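Local coordinates for 16S rRNA methylase (Uncultured bacterium, PDB 7JLZ), which probably methylates N1 of adenine 1408 in the 16S rRNA of the small ribosomal subunit, a modification linked to aminoglycoside resistance, at residues V3-K7 against L61-R66. Sequence-based numbering, arbitrary orientation.
With SO4 (sulfate ion), chain B.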
ATOM      1  N   VAL A   3     -11.693  -6.955  10.877  1.00 26.21           N
ATOM      2  CA  VAL A   3     -10.455  -6.439  11.453  1.00 25.79           C
ATOM      3  C   VAL A   3      -9.707  -7.595  12.103  1.00 28.15           C
ATOM      4  O   VAL A   3     -10.302  -8.375  12.858  1.00 25.27           O
ATOM      5  CB  VAL A   3     -10.752  -5.316  12.464  1.00 29.48           C
ATOM      6  CG1 VAL A   3      -9.520  -4.927  13.246  1.00 31.18           C
ATOM      7  CG2 VAL A   3     -11.333  -4.084  11.737  1.00 28.54           C
ATOM      8  N   VAL A   4      -8.414  -7.716  11.804  1.00 25.61           N
ATOM      9  CA  VAL A   4      -7.580  -8.796  12.317  1.00 27.52           C
ATOM     10  C   VAL A   4      -6.883  -8.342  13.591  1.00 29.39           C
ATOM     11  O   VAL A   4      -6.250  -7.280  13.626  1.00 27.64           O
ATOM     12  CB  VAL A   4      -6.544  -9.245  11.270  1.00 25.57           C
ATOM     13  CG1 VAL A   4      -5.629 -10.343  11.840  1.00 27.84           C
ATOM     14  CG2 VAL A   4      -7.223  -9.714   9.985  1.00 27.99           C
ATOM     15  N   THR A   5      -6.956  -9.175  14.629  1.00 32.48           N
ATOM     16  CA  THR A   5      -6.208  -8.963  15.871  1.00 34.80           C
ATOM     17  C   THR A   5      -5.681 -10.328  16.304  1.00 33.82           C
ATOM     18  O   THR A   5      -6.431 -11.137  16.860  1.00 34.58           O
ATOM     19  CB  THR A   5      -7.071  -8.329  16.959  1.00 38.21           C
ATOM     20  OG1 THR A   5      -7.530  -7.043  16.523  1.00 39.12           O
ATOM     21  CG2 THR A   5      -6.276  -8.152  18.227  1.00 43.89           C
ATOM     22  N   GLY A   6      -4.408 -10.586  16.029  1.00 34.98           N
ATOM     23  CA  GLY A   6      -3.846 -11.892  16.344  1.00 38.01           C
ATOM     24  C   GLY A   6      -4.554 -12.981  15.561  1.00 37.50           C
ATOM     25  O   GLY A   6      -4.799 -12.858  14.354  1.00 33.35           O
ATOM     26  N   LYS A   7      -4.932 -14.043  16.259  1.00 33.39           N
ATOM     27  CA  LYS A   7      -5.594 -15.175  15.627  1.00 36.27           C
ATOM     28  C   LYS A   7      -7.090 -14.962  15.458  1.00 37.66           C
ATOM     29  O   LYS A   7      -7.799 -15.908  15.099  1.00 40.92           O
ATOM     30  CB  LYS A   7      -5.334 -16.452  16.431  1.00 39.77           C
ATOM     31  CG  LYS A   7      -3.892 -16.919  16.348  1.00 46.51           C
ATOM     32  CD  LYS A   7      -3.730 -18.349  16.841  1.00 53.64           C
ATOM     33  CE  LYS A   7      -2.280 -18.794  16.739  1.00 56.44           C
ATOM     34  NZ  LYS A   7      -2.129 -20.248  17.023  1.00 64.59           N
ATOM     35  N   LEU A  61      -1.414 -11.156   8.803  1.00 23.04           N
ATOM     36  CA  LEU A  61      -1.462  -9.988   9.661  1.00 22.70           C
ATOM     37  C   LEU A  61      -1.520 -10.351  11.134  1.00 26.96           C
ATOM     38  O   LEU A  61      -1.622  -9.453  11.973  1.00 26.33           O
ATOM     39  CB  LEU A  61      -2.655  -9.102   9.285  1.00 26.06           C
ATOM     40  CG  LEU A  61      -2.609  -8.647   7.830  1.00 25.74           C
ATOM     41  CD1 LEU A  61      -3.830  -7.778   7.539  1.00 31.87           C
ATOM     42  CD2 LEU A  61      -1.333  -7.899   7.530  1.00 27.76           C
ATOM     43  N   GLU A  62      -1.420 -11.642  11.460  1.00 27.60           N
ATOM     44  CA  GLU A  62      -1.547 -12.099  12.844  1.00 26.74           C
ATOM     45  C   GLU A  62      -0.462 -11.510  13.751  1.00 30.63           C
ATOM     46  O   GLU A  62      -0.761 -10.967  14.820  1.00 34.00           O
ATOM     47  CB  GLU A  62      -1.505 -13.630  12.877  1.00 33.41           C
ATOM     48  CG  GLU A  62      -1.232 -14.213  14.251  1.00 40.94           C
ATOM     49  CD  GLU A  62      -1.210 -15.734  14.262  1.00 48.68           C
ATOM     50  OE1 GLU A  62      -1.667 -16.350  13.277  1.00 48.94           O
ATOM     51  OE2 GLU A  62      -0.730 -16.311  15.263  1.00 48.91           O
ATOM     52  N   ASN A  63       0.807 -11.605  13.342  1.00 30.11           N
ATOM     53  CA  ASN A  63       1.912 -11.206  14.222  1.00 30.54           C
ATOM     54  C   ASN A  63       1.883  -9.705  14.519  1.00 33.62           C
ATOM     55  O   ASN A  63       1.900  -9.294  15.686  1.00 33.52           O
ATOM     56  CB  ASN A  63       3.251 -11.604  13.591  1.00 35.61           C
ATOM     57  CG  ASN A  63       4.457 -11.132  14.409  1.00 46.85           C
ATOM     58  OD1 ASN A  63       4.416 -11.100  15.638  1.00 52.70           O
ATOM     59  ND2 ASN A  63       5.534 -10.771  13.720  1.00 49.91           N
ATOM     60  N   TYR A  64       1.838  -8.864  13.478  1.00 29.52           N
ATOM     61  CA  TYR A  64       1.921  -7.421  13.708  1.00 27.13           C
ATOM     62  C   TYR A  64       0.624  -6.836  14.248  1.00 27.31           C
ATOM     63  O   TYR A  64       0.668  -5.821  14.953  1.00 29.37           O
ATOM     64  CB  TYR A  64       2.361  -6.683  12.432  1.00 27.25           C
ATOM     65  CG  TYR A  64       3.880  -6.646  12.374  1.00 28.26           C
ATOM     66  CD1 TYR A  64       4.604  -5.785  13.203  1.00 28.15           C
ATOM     67  CD2 TYR A  64       4.587  -7.510  11.554  1.00 27.61           C
ATOM     68  CE1 TYR A  64       6.003  -5.770  13.196  1.00 29.03           C
ATOM     69  CE2 TYR A  64       5.997  -7.510  11.539  1.00 27.84           C
ATOM     70  CZ  TYR A  64       6.691  -6.628  12.356  1.00 30.29           C
ATOM     71  OH  TYR A  64       8.078  -6.623  12.352  1.00 34.35           O
ATOM     72  N   SER A  65      -0.533  -7.433  13.954  1.00 27.97           N
ATOM     73  CA  SER A  65      -1.748  -6.929  14.590  1.00 30.17           C
ATOM     74  C   SER A  65      -1.734  -7.224  16.083  1.00 32.44           C
ATOM     75  O   SER A  65      -2.226  -6.421  16.885  1.00 33.10           O
ATOM     76  CB  SER A  65      -3.000  -7.519  13.931  1.00 30.83           C
ATOM     77  OG  SER A  65      -2.980  -8.938  13.942  1.00 31.24           O
ATOM     78  N   ARG A  66      -1.171  -8.373  16.473  1.00 29.67           N
ATOM     79  CA  ARG A  66      -1.043  -8.694  17.891  1.00 29.11           C
ATOM     80  C   ARG A  66      -0.019  -7.782  18.558  1.00 31.89           C
ATOM     81  O   ARG A  66      -0.265  -7.262  19.652  1.00 37.88           O
ATOM     82  CB  ARG A  66      -0.666 -10.166  18.060  1.00 32.15           C
ATOM     83  CG  ARG A  66      -0.481 -10.594  19.502  1.00 36.44           C
ATOM     84  CD  ARG A  66       0.215 -11.949  19.603  1.00 44.62           C
ATOM     85  NE  ARG A  66      -0.544 -13.016  18.953  1.00 48.67           N
ATOM     86  CZ  ARG A  66      -0.130 -13.689  17.883  1.00 47.34           C
ATOM     87  NH1 ARG A  66       1.046 -13.418  17.326  1.00 42.52           N
ATOM     88  NH2 ARG A  66      -0.893 -14.652  17.380  1.00 49.98           N
TER
HETATM   89  S   SO4 B 401      -3.812 -14.365  19.974  1.00 82.63           S
HETATM   90  O1  SO4 B 401      -2.883 -15.169  19.229  1.00 83.50           O
HETATM   91  O2  SO4 B 401      -3.114 -13.265  20.584  1.00 83.91           O
HETATM   92  O3  SO4 B 401      -4.427 -15.167  20.996  1.00 83.71           O
HETATM   93  O4  SO4 B 401      -4.824 -13.857  19.088  1.00 74.47           O
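Gly6, at the turn of the N-terminal β-hairpin (strands 2-5 and 8-11), rests against helix 58-70 of the Rossmann-like methyltransferase fold, with Ser65 as its polar partner. Gly6 N donates to Ser65 OG over 3.0 Å. Serine suits this buried place because its short side chain, with OG set between backbone N and carbonyl carbon (chi1 56°), offers an acceptor to that N-H. Glycine suits the turn: its phi is positive, and its bare CA lies close to the helix, 3.6 Å from Glu62 O in a CA-H...O contact. Val4, buried, suits the apolar spot beside strand 76-80 because its branch brings CG1 to within 4.1 Å of Leu61 CB; Tyr78 of that strand also touches Leu61 and Ser65.

Glu62 can be followed outward. Its CB and CG lie along the Gly6 peptide carbonyl; CD then passes Lys7 CG, which OE1 also faces, and OE2 ends 3.3 Å from Lys7 CE. Lys7 NZ stays 4.5 Å from OE2, too far for a salt bridge, so lysine serves here through its long methylene chain, laid against the carboxylate. Glutamate is long enough to pass Gly6 and reach arginine: OE2 forms a salt bridge with Arg66 NH2 at 2.7 Å, met on its anti side. That bridge, one helical turn along, helps orient the guanidinium, whose several N-H groups also serve a sulfate, probably from the crystallisation liquor, reached by the bend at chi3 (-61°). NE reaches O1 and O2, while NH2 gives O1 a bond of 2.8 Å; from the hairpin, Lys7 N donates to sulfate O4 at 166°.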